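Local structure of UDP-N-acetylglucosamine 4,6-dehydratase (Vibrio fischeri, 3PVZ) at residues G43-F56 / N72-F84. The protein binds NAD and is probably a lyase, a UDP-N-acetylglucosamine 4,6-dehydratase. Numbering follows the deposited sequence. Where two conformers were deposited one is given.
Sequences GAGSIGQAVTKEIF and NMVELVRDIRSSF. With NAD (nicotinamide-adenine-dinucleotide), chain E.
The CG2 methyl of I80 sits over one face of the F56 ring, 3.5 Å from its centroid, a CH-pi contact. F56 CG is anti to the backbone N (chi1 -169°), which carries the ring across to helix 72-83. R81 NH1 reaches F56 CZ obliquely and is also bound to the carbonyl of G85. F84 CD2 packs against F56 CD1, while K53 CB meets the edge of the F84 ring at CE2.

Further along, L76 inserts between G43, Q49 and T52. L76 CD1 lies against CB and CG of Q49, and L76 CD2 reaches G43 O (3.5 Å) and T52 CG2. A44 CB rests on N72 CB and lies 3.7 Å from M73 N.

One salt bridge crosses the contact. K53 NZ meets D79 OD2 at 3.0 Å, from above the carboxylate plane. D79 OD1 is held by Q222 of the second subunit. Within 43-56, Q49 NE2 donates a hydrogen bond to A44 O (2.9 Å), which ties the helix to its glycine-rich loop.

The loop and the first turn of the helix fit the Rossmann GxGxxG pattern (G43, G45, G48). The backbone N-H groups of S46 and I47 at the helix start hydrogen-bond to NAD O2A and O2N, one oxygen on each phosphate. The two helices run roughly parallel, at 31°, and T52 and L76 both pack on V65 of strand 62-66.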
ATOM      1  N   GLY A  43     -10.082   3.511  -0.649  1.00 25.92           N
ATOM      2  CA  GLY A  43     -10.757   3.449  -1.931  1.00 25.33           C
ATOM      3  C   GLY A  43      -9.847   3.139  -3.093  1.00 25.66           C
ATOM      4  O   GLY A  43     -10.361   2.988  -4.149  1.00 25.48           O
ATOM      5  N   ALA A  44      -8.527   3.137  -2.930  1.00 26.28           N
ATOM      6  CA  ALA A  44      -7.615   2.655  -3.997  1.00 28.45           C
ATOM      7  C   ALA A  44      -7.352   1.146  -3.918  1.00 28.73           C
ATOM      8  O   ALA A  44      -6.618   0.602  -4.721  1.00 30.71           O
ATOM      9  CB  ALA A  44      -6.284   3.404  -3.988  1.00 28.15           C
ATOM     10  N   GLY A  45      -7.946   0.479  -2.950  1.00 29.48           N
ATOM     11  CA  GLY A  45      -7.687  -0.934  -2.729  1.00 30.23           C
ATOM     12  C   GLY A  45      -8.595  -1.735  -3.637  1.00 31.23           C
ATOM     13  O   GLY A  45      -9.401  -1.166  -4.391  1.00 30.33           O
ATOM     14  N   SER A  46      -8.518  -3.061  -3.545  1.00 31.92           N
ATOM     15  CA  SER A  46      -9.261  -3.902  -4.480  1.00 32.32           C
ATOM     16  C   SER A  46     -10.760  -3.784  -4.304  1.00 30.69           C
ATOM     17  O   SER A  46     -11.441  -3.464  -5.282  1.00 31.01           O
ATOM     18  CB  SER A  46      -8.804  -5.360  -4.409  1.00 34.24           C
ATOM     19  OG  SER A  46      -7.527  -5.465  -5.036  1.00 38.23           O
ATOM     20  N   ILE A  47     -11.305  -3.997  -3.112  1.00 28.33           N
ATOM     21  CA  ILE A  47     -12.738  -3.755  -2.956  1.00 27.59           C
ATOM     22  C   ILE A  47     -13.079  -2.226  -3.004  1.00 29.01           C
ATOM     23  O   ILE A  47     -14.089  -1.801  -3.633  1.00 30.68           O
ATOM     24  CB  ILE A  47     -13.286  -4.401  -1.710  1.00 27.66           C
ATOM     25  CG1 ILE A  47     -13.007  -5.932  -1.750  1.00 28.78           C
ATOM     26  CG2 ILE A  47     -14.788  -4.127  -1.673  1.00 25.23           C
ATOM     27  CD1 ILE A  47     -13.087  -6.743  -0.408  1.00 26.29           C
ATOM     28  N   GLY A  48     -12.186  -1.397  -2.458  1.00 27.89           N
ATOM     29  CA  GLY A  48     -12.358   0.056  -2.481  1.00 27.92           C
ATOM     30  C   GLY A  48     -12.622   0.595  -3.865  1.00 27.41           C
ATOM     31  O   GLY A  48     -13.530   1.344  -4.090  1.00 27.36           O
ATOM     32  N   GLN A  49     -11.759   0.267  -4.796  1.00 28.68           N
ATOM     33  CA  GLN A  49     -11.941   0.751  -6.142  1.00 28.29           C
ATOM     34  C   GLN A  49     -13.240   0.249  -6.707  1.00 27.38           C
ATOM     35  O   GLN A  49     -13.914   0.963  -7.418  1.00 28.71           O
ATOM     36  CB  GLN A  49     -10.802   0.311  -7.026  1.00 28.71           C
ATOM     37  CG  GLN A  49      -9.457   0.837  -6.634  1.00 29.38           C
ATOM     38  CD  GLN A  49      -8.426   0.727  -7.818  1.00 33.81           C
ATOM     39  OE1 GLN A  49      -8.826   0.550  -8.946  1.00 32.55           O
ATOM     40  NE2 GLN A  49      -7.129   0.848  -7.523  1.00 31.30           N
ATOM     41  N   ALA A  50     -13.595  -0.982  -6.421  1.00 27.79           N
ATOM     42  CA  ALA A  50     -14.766  -1.550  -7.062  1.00 28.28           C
ATOM     43  C   ALA A  50     -15.988  -0.806  -6.604  1.00 27.24           C
ATOM     44  O   ALA A  50     -16.857  -0.510  -7.419  1.00 26.86           O
ATOM     45  CB  ALA A  50     -14.916  -3.053  -6.805  1.00 28.08           C
ATOM     46  N   VAL A  51     -16.060  -0.499  -5.310  1.00 27.25           N
ATOM     47  CA  VAL A  51     -17.268   0.143  -4.812  1.00 27.11           C
ATOM     48  C   VAL A  51     -17.260   1.632  -5.254  1.00 27.65           C
ATOM     49  O   VAL A  51     -18.321   2.224  -5.497  1.00 27.40           O
ATOM     50  CB  VAL A  51     -17.401   0.008  -3.321  1.00 28.15           C
ATOM     51  CG1 VAL A  51     -16.309   0.853  -2.617  1.00 27.86           C
ATOM     52  CG2 VAL A  51     -18.844   0.428  -2.910  1.00 26.12           C
ATOM     53  N   THR A  52     -16.067   2.199  -5.434  1.00 26.74           N
ATOM     54  CA  THR A  52     -15.934   3.591  -5.896  1.00 27.74           C
ATOM     55  C   THR A  52     -16.475   3.725  -7.322  1.00 27.94           C
ATOM     56  O   THR A  52     -17.211   4.649  -7.648  1.00 27.11           O
ATOM     57  CB  THR A  52     -14.441   4.073  -5.857  1.00 27.44           C
ATOM     58  OG1 THR A  52     -13.941   4.051  -4.510  1.00 29.18           O
ATOM     59  CG2 THR A  52     -14.318   5.529  -6.388  1.00 28.13           C
ATOM     60  N   LYS A  53     -16.160   2.736  -8.141  1.00 28.66           N
ATOM     61  CA  LYS A  53     -16.702   2.673  -9.502  1.00 29.65           C
ATOM     62  C   LYS A  53     -18.218   2.455  -9.443  1.00 29.16           C
ATOM     63  O   LYS A  53     -18.943   3.174 -10.095  1.00 29.56           O
ATOM     64  CB  LYS A  53     -16.037   1.590 -10.278  1.00 30.16           C
ATOM     65  CG  LYS A  53     -14.569   1.906 -10.469  1.00 33.80           C
ATOM     66  CD  LYS A  53     -13.966   1.169 -11.601  1.00 38.78           C
ATOM     67  CE  LYS A  53     -13.775  -0.270 -11.268  1.00 44.45           C
ATOM     68  NZ  LYS A  53     -13.096  -0.965 -12.428  1.00 47.38           N
ATOM     69  N   GLU A  54     -18.701   1.536  -8.621  1.00 27.78           N
ATOM     70  CA  GLU A  54     -20.138   1.402  -8.508  1.00 28.02           C
ATOM     71  C   GLU A  54     -20.842   2.692  -8.163  1.00 26.17           C
ATOM     72  O   GLU A  54     -21.936   2.930  -8.626  1.00 25.27           O
ATOM     73  CB  GLU A  54     -20.559   0.301  -7.520  1.00 29.68           C
ATOM     74  CG  GLU A  54     -20.210  -1.067  -7.970  1.00 30.59           C
ATOM     75  CD  GLU A  54     -20.884  -1.441  -9.270  1.00 34.20           C
ATOM     76  OE1 GLU A  54     -22.126  -1.444  -9.283  1.00 37.05           O
ATOM     77  OE2 GLU A  54     -20.193  -1.789 -10.242  1.00 36.11           O
ATOM     78  N   ILE A  55     -20.224   3.533  -7.374  1.00 26.31           N
ATOM     79  CA  ILE A  55     -20.814   4.807  -7.001  1.00 26.85           C
ATOM     80  C   ILE A  55     -20.680   5.778  -8.186  1.00 27.78           C
ATOM     81  O   ILE A  55     -21.654   6.387  -8.644  1.00 27.43           O
ATOM     82  CB  ILE A  55     -20.140   5.396  -5.697  1.00 26.75           C
ATOM     83  CG1 ILE A  55     -20.329   4.439  -4.532  1.00 25.73           C
ATOM     84  CG2 ILE A  55     -20.650   6.832  -5.416  1.00 26.02           C
ATOM     85  CD1 ILE A  55     -19.667   4.907  -3.143  1.00 22.04           C
ATOM     86  N   PHE A  56     -19.465   5.897  -8.701  1.00 27.92           N
ATOM     87  CA  PHE A  56     -19.186   6.858  -9.744  1.00 26.98           C
ATOM     88  C   PHE A  56     -20.122   6.734 -10.971  1.00 27.55           C
ATOM     89  O   PHE A  56     -20.564   7.737 -11.516  1.00 27.26           O
ATOM     90  CB  PHE A  56     -17.730   6.718 -10.191  1.00 26.73           C
ATOM     91  CG  PHE A  56     -17.273   7.841 -11.067  1.00 25.84           C
ATOM     92  CD1 PHE A  56     -17.531   7.816 -12.407  1.00 25.62           C
ATOM     93  CD2 PHE A  56     -16.630   8.941 -10.539  1.00 28.06           C
ATOM     94  CE1 PHE A  56     -17.143   8.858 -13.218  1.00 28.40           C
ATOM     95  CE2 PHE A  56     -16.209   9.998 -11.369  1.00 25.61           C
ATOM     96  CZ  PHE A  56     -16.480   9.929 -12.721  1.00 27.39           C
ATOM     97  N   ASN A  72      -1.815   3.493  -6.795  1.00 37.20           N
ATOM     98  CA  ASN A  72      -3.091   2.832  -7.117  1.00 36.72           C
ATOM     99  C   ASN A  72      -4.239   3.819  -7.308  1.00 36.05           C
ATOM    100  O   ASN A  72      -5.159   3.603  -8.109  1.00 35.06           O
ATOM    101  CB  ASN A  72      -3.400   1.758  -6.054  1.00 37.13           C
ATOM    102  CG  ASN A  72      -2.389   0.646  -6.106  1.00 37.40           C
ATOM    103  OD1 ASN A  72      -1.820   0.414  -7.159  1.00 38.64           O
ATOM    104  ND2 ASN A  72      -2.113   0.006  -4.997  1.00 38.79           N
HETATM  105  N   MSE A  73      -4.160   4.952  -6.635  1.00 35.62           N
HETATM  106  CA  MSE A  73      -5.124   6.014  -6.946  1.00 36.19           C
HETATM  107  C   MSE A  73      -5.042   6.508  -8.417  1.00 36.30           C
HETATM  108  O   MSE A  73      -6.063   6.719  -9.094  1.00 35.82           O
HETATM  109  CB  MSE A  73      -4.944   7.180  -5.977  1.00 36.26           C
HETATM  110  CG  MSE A  73      -6.078   8.088  -6.025  1.00 36.20           C
HETATM  111 SE   MSE A  73      -7.506   7.388  -4.942  0.65 36.76          SE
HETATM  112  CE  MSE A  73      -6.771   7.997  -3.247  1.00 32.54           C
ATOM    113  N   VAL A  74      -3.832   6.689  -8.927  1.00 37.11           N
ATOM    114  CA  VAL A  74      -3.678   7.070 -10.320  1.00 37.61           C
ATOM    115  C   VAL A  74      -4.331   6.025 -11.211  1.00 36.91           C
ATOM    116  O   VAL A  74      -5.066   6.367 -12.151  1.00 37.49           O
ATOM    117  CB  VAL A  74      -2.161   7.301 -10.723  1.00 39.62           C
ATOM    118  CG1 VAL A  74      -2.027   7.455 -12.225  1.00 41.73           C
ATOM    119  CG2 VAL A  74      -1.595   8.513 -10.033  1.00 40.61           C
ATOM    120  N   GLU A  75      -4.114   4.751 -10.912  1.00 35.35           N
ATOM    121  CA  GLU A  75      -4.799   3.711 -11.645  1.00 35.93           C
ATOM    122  C   GLU A  75      -6.358   3.765 -11.546  1.00 34.97           C
ATOM    123  O   GLU A  75      -7.078   3.563 -12.545  1.00 35.11           O
ATOM    124  CB  GLU A  75      -4.247   2.347 -11.183  1.00 36.95           C
ATOM    125  CG  GLU A  75      -4.957   1.161 -11.705  1.00 42.33           C
ATOM    126  CD  GLU A  75      -4.948   1.066 -13.234  1.00 49.40           C
ATOM    127  OE1 GLU A  75      -4.198   1.836 -13.886  1.00 51.79           O
ATOM    128  OE2 GLU A  75      -5.706   0.213 -13.769  1.00 54.45           O
ATOM    129  N   LEU A  76      -6.882   4.067 -10.365  1.00 32.84           N
ATOM    130  CA  LEU A  76      -8.322   4.150 -10.182  1.00 32.52           C
ATOM    131  C   LEU A  76      -8.901   5.253 -11.045  1.00 33.71           C
ATOM    132  O   LEU A  76      -9.944   5.084 -11.704  1.00 34.46           O
ATOM    133  CB  LEU A  76      -8.630   4.457  -8.694  1.00 31.53           C
ATOM    134  CG  LEU A  76     -10.081   4.820  -8.398  1.00 31.44           C
ATOM    135  CD1 LEU A  76     -10.992   3.704  -8.862  1.00 27.38           C
ATOM    136  CD2 LEU A  76     -10.336   5.162  -6.893  1.00 31.62           C
ATOM    137  N   VAL A  77      -8.274   6.409 -11.000  1.00 34.99           N
ATOM    138  CA  VAL A  77      -8.738   7.532 -11.836  1.00 36.97           C
ATOM    139  C   VAL A  77      -8.634   7.207 -13.358  1.00 38.66           C
ATOM    140  O   VAL A  77      -9.588   7.425 -14.084  1.00 37.88           O
ATOM    141  CB  VAL A  77      -7.971   8.798 -11.529  1.00 36.81           C
ATOM    142  CG1 VAL A  77      -8.536   9.980 -12.308  1.00 38.23           C
ATOM    143  CG2 VAL A  77      -7.995   9.085 -10.038  1.00 37.24           C
ATOM    144  N   ARG A  78      -7.515   6.645 -13.825  1.00 41.43           N
ATOM    145  CA  ARG A  78      -7.393   6.285 -15.249  0.60 42.99           C
ATOM    146  C   ARG A  78      -8.474   5.292 -15.682  1.00 43.16           C
ATOM    147  O   ARG A  78      -9.102   5.475 -16.686  1.00 44.58           O
ATOM    148  CB  ARG A  78      -5.980   5.790 -15.569  0.60 44.21           C
ATOM    149  CG  ARG A  78      -4.947   6.928 -15.436  0.60 47.17           C
ATOM    150  CD  ARG A  78      -3.512   6.594 -15.947  0.60 50.74           C
ATOM    151  NE  ARG A  78      -2.550   7.607 -15.481  0.60 53.15           N
ATOM    152  CZ  ARG A  78      -2.432   8.851 -15.965  0.60 55.52           C
ATOM    153  NH1 ARG A  78      -3.182   9.284 -16.980  0.60 56.68           N
ATOM    154  NH2 ARG A  78      -1.528   9.673 -15.440  0.60 55.80           N
ATOM    155  N   ASP A  79      -8.699   4.260 -14.907  1.00 44.02           N
ATOM    156  CA  ASP A  79      -9.788   3.332 -15.133  1.00 44.98           C
ATOM    157  C   ASP A  79     -11.177   4.038 -15.164  1.00 43.94           C
ATOM    158  O   ASP A  79     -12.045   3.760 -16.010  1.00 43.12           O
ATOM    159  CB  ASP A  79      -9.739   2.340 -13.962  1.00 45.96           C
ATOM    160  CG  ASP A  79     -10.549   1.109 -14.187  1.00 49.98           C
ATOM    161  OD1 ASP A  79     -11.199   0.979 -15.259  1.00 54.98           O
ATOM    162  OD2 ASP A  79     -10.535   0.256 -13.270  1.00 55.66           O
ATOM    163  N   ILE A  80     -11.414   4.926 -14.212  1.00 42.89           N
ATOM    164  CA  ILE A  80     -12.683   5.640 -14.172  1.00 41.95           C
ATOM    165  C   ILE A  80     -12.806   6.525 -15.417  1.00 42.61           C
ATOM    166  O   ILE A  80     -13.865   6.595 -16.019  1.00 41.97           O
ATOM    167  CB  ILE A  80     -12.821   6.509 -12.914  1.00 40.58           C
ATOM    168  CG1 ILE A  80     -13.259   5.627 -11.747  1.00 38.93           C
ATOM    169  CG2 ILE A  80     -13.832   7.647 -13.143  1.00 39.15           C
ATOM    170  CD1 ILE A  80     -13.133   6.281 -10.408  1.00 33.69           C
ATOM    171  N   ARG A  81     -11.730   7.202 -15.793  1.00 43.98           N
ATOM    172  CA  ARG A  81     -11.791   8.081 -16.964  1.00 45.92           C
ATOM    173  C   ARG A  81     -12.137   7.298 -18.219  1.00 46.56           C
ATOM    174  O   ARG A  81     -12.972   7.728 -18.992  1.00 46.89           O
ATOM    175  CB  ARG A  81     -10.502   8.880 -17.183  1.00 46.39           C
ATOM    176  CG  ARG A  81     -10.048   9.738 -15.960  1.00 49.18           C
ATOM    177  CD  ARG A  81     -10.656  11.148 -15.806  1.00 51.70           C
ATOM    178  NE  ARG A  81     -12.018  11.150 -15.260  1.00 54.09           N
ATOM    179  CZ  ARG A  81     -12.435  11.774 -14.150  1.00 54.01           C
ATOM    180  NH1 ARG A  81     -13.721  11.679 -13.807  1.00 51.86           N
ATOM    181  NH2 ARG A  81     -11.615  12.502 -13.391  1.00 54.28           N
ATOM    182  N   SER A  82     -11.540   6.137 -18.414  1.00 47.43           N
ATOM    183  CA  SER A  82     -11.799   5.416 -19.655  1.00 49.52           C
ATOM    184  C   SER A  82     -13.101   4.614 -19.624  1.00 48.60           C
ATOM    185  O   SER A  82     -13.762   4.471 -20.633  1.00 49.19           O
ATOM    186  CB  SER A  82     -10.603   4.552 -20.064  1.00 50.52           C
ATOM    187  OG  SER A  82     -10.154   3.723 -19.013  1.00 53.36           O
ATOM    188  N   SER A  83     -13.492   4.125 -18.462  1.00 47.67           N
ATOM    189  CA  SER A  83     -14.772   3.445 -18.339  1.00 47.30           C
ATOM    190  C   SER A  83     -15.966   4.394 -18.386  1.00 45.77           C
ATOM    191  O   SER A  83     -16.938   4.092 -19.058  1.00 45.21           O
ATOM    192  CB  SER A  83     -14.844   2.644 -17.045  1.00 47.22           C
ATOM    193  OG  SER A  83     -13.892   1.602 -17.068  1.00 49.58           O
ATOM    194  N   PHE A  84     -15.909   5.511 -17.645  1.00 44.06           N
ATOM    195  CA  PHE A  84     -17.117   6.308 -17.388  1.00 42.53           C
ATOM    196  C   PHE A  84     -17.010   7.740 -17.787  1.00 41.76           C
ATOM    197  O   PHE A  84     -18.016   8.392 -18.018  1.00 42.19           O
ATOM    198  CB  PHE A  84     -17.494   6.227 -15.912  1.00 41.95           C
ATOM    199  CG  PHE A  84     -17.495   4.821 -15.356  1.00 41.95           C
ATOM    200  CD1 PHE A  84     -18.180   3.808 -15.997  1.00 41.66           C
ATOM    201  CD2 PHE A  84     -16.857   4.542 -14.144  1.00 42.27           C
ATOM    202  CE1 PHE A  84     -18.197   2.508 -15.475  1.00 43.65           C
ATOM    203  CE2 PHE A  84     -16.861   3.243 -13.597  1.00 41.96           C
ATOM    204  CZ  PHE A  84     -17.515   2.233 -14.248  1.00 43.74           C
TER
HETATM  205  PA  NAD E 501      -6.563  -4.197  -0.180  1.00 31.58           P
HETATM  206  O1A NAD E 501      -5.200  -4.484   0.362  1.00 31.45           O
HETATM  207  O2A NAD E 501      -6.551  -4.278  -1.676  1.00 31.09           O
HETATM  208  O5B NAD E 501      -6.946  -2.663  -0.014  1.00 31.45           O
HETATM  209  C5B NAD E 501      -6.848  -2.131   1.325  1.00 29.34           C
HETATM  210  C4B NAD E 501      -6.667  -0.629   1.080  1.00 29.28           C
HETATM  211  O4B NAD E 501      -6.579   0.106   2.283  1.00 26.84           O
HETATM  212  C3B NAD E 501      -5.350  -0.372   0.279  1.00 27.95           C
HETATM  213  O3B NAD E 501      -5.594   0.404  -0.876  1.00 31.61           O
HETATM  214  C2B NAD E 501      -4.468   0.367   1.313  1.00 27.90           C
HETATM  215  O2B NAD E 501      -3.472   1.209   0.743  1.00 27.07           O
HETATM  216  C1B NAD E 501      -5.595   1.087   2.090  1.00 25.44           C
HETATM  217  N9A NAD E 501      -5.130   1.513   3.401  1.00 27.82           N
HETATM  218  C8A NAD E 501      -4.568   0.752   4.350  1.00 25.60           C
HETATM  219  N7A NAD E 501      -4.220   1.461   5.373  1.00 27.29           N
HETATM  220  C5A NAD E 501      -4.649   2.738   5.134  1.00 28.62           C
HETATM  221  C6A NAD E 501      -4.570   3.940   5.831  1.00 27.31           C
HETATM  222  N6A NAD E 501      -4.024   3.902   7.091  1.00 28.79           N
HETATM  223  N1A NAD E 501      -5.057   5.056   5.298  1.00 25.09           N
HETATM  224  C2A NAD E 501      -5.592   5.051   4.082  1.00 25.50           C
HETATM  225  N3A NAD E 501      -5.660   3.945   3.383  1.00 24.89           N
HETATM  226  C4A NAD E 501      -5.213   2.795   3.868  1.00 25.64           C
HETATM  227  O3  NAD E 501      -7.624  -5.175   0.533  1.00 29.94           O
HETATM  228  PN  NAD E 501      -9.014  -5.535  -0.237  1.00 30.80           P
HETATM  229  O1N NAD E 501      -8.869  -6.856  -0.974  1.00 31.11           O
HETATM  230  O2N NAD E 501      -9.663  -4.510  -1.073  1.00 29.17           O
HETATM  231  O5D NAD E 501      -9.912  -5.983   1.074  1.00 27.75           O
HETATM  232  C5D NAD E 501     -10.427  -4.853   1.763  1.00 26.13           C
HETATM  233  C4D NAD E 501     -11.208  -5.331   2.993  1.00 26.63           C
HETATM  234  O4D NAD E 501     -12.044  -6.480   2.643  1.00 28.13           O
HETATM  235  C3D NAD E 501     -10.229  -5.843   4.072  1.00 28.91           C
HETATM  236  O3D NAD E 501     -10.749  -5.707   5.414  1.00 35.22           O
HETATM  237  C2D NAD E 501     -10.177  -7.362   3.793  1.00 29.77           C
HETATM  238  O2D NAD E 501      -9.794  -8.123   4.948  1.00 34.13           O
HETATM  239  C1D NAD E 501     -11.631  -7.642   3.415  1.00 28.47           C
HETATM  240  N1N NAD E 501     -11.785  -8.894   2.659  1.00 34.87           N
HETATM  241  C2N NAD E 501     -11.159  -9.008   1.481  1.00 36.15           C
HETATM  242  C3N NAD E 501     -11.282 -10.154   0.722  1.00 37.63           C
HETATM  243  C7N NAD E 501     -10.579 -10.309  -0.563  1.00 38.80           C
HETATM  244  O7N NAD E 501     -10.691 -11.399  -1.119  1.00 39.45           O
HETATM  245  N7N NAD E 501      -9.821  -9.343  -1.102  1.00 36.28           N
HETATM  246  C4N NAD E 501     -12.082 -11.220   1.202  1.00 36.74           C
HETATM  247  C5N NAD E 501     -12.726 -11.056   2.417  1.00 36.03           C
HETATM  248  C6N NAD E 501     -12.552  -9.876   3.141  1.00 36.84           C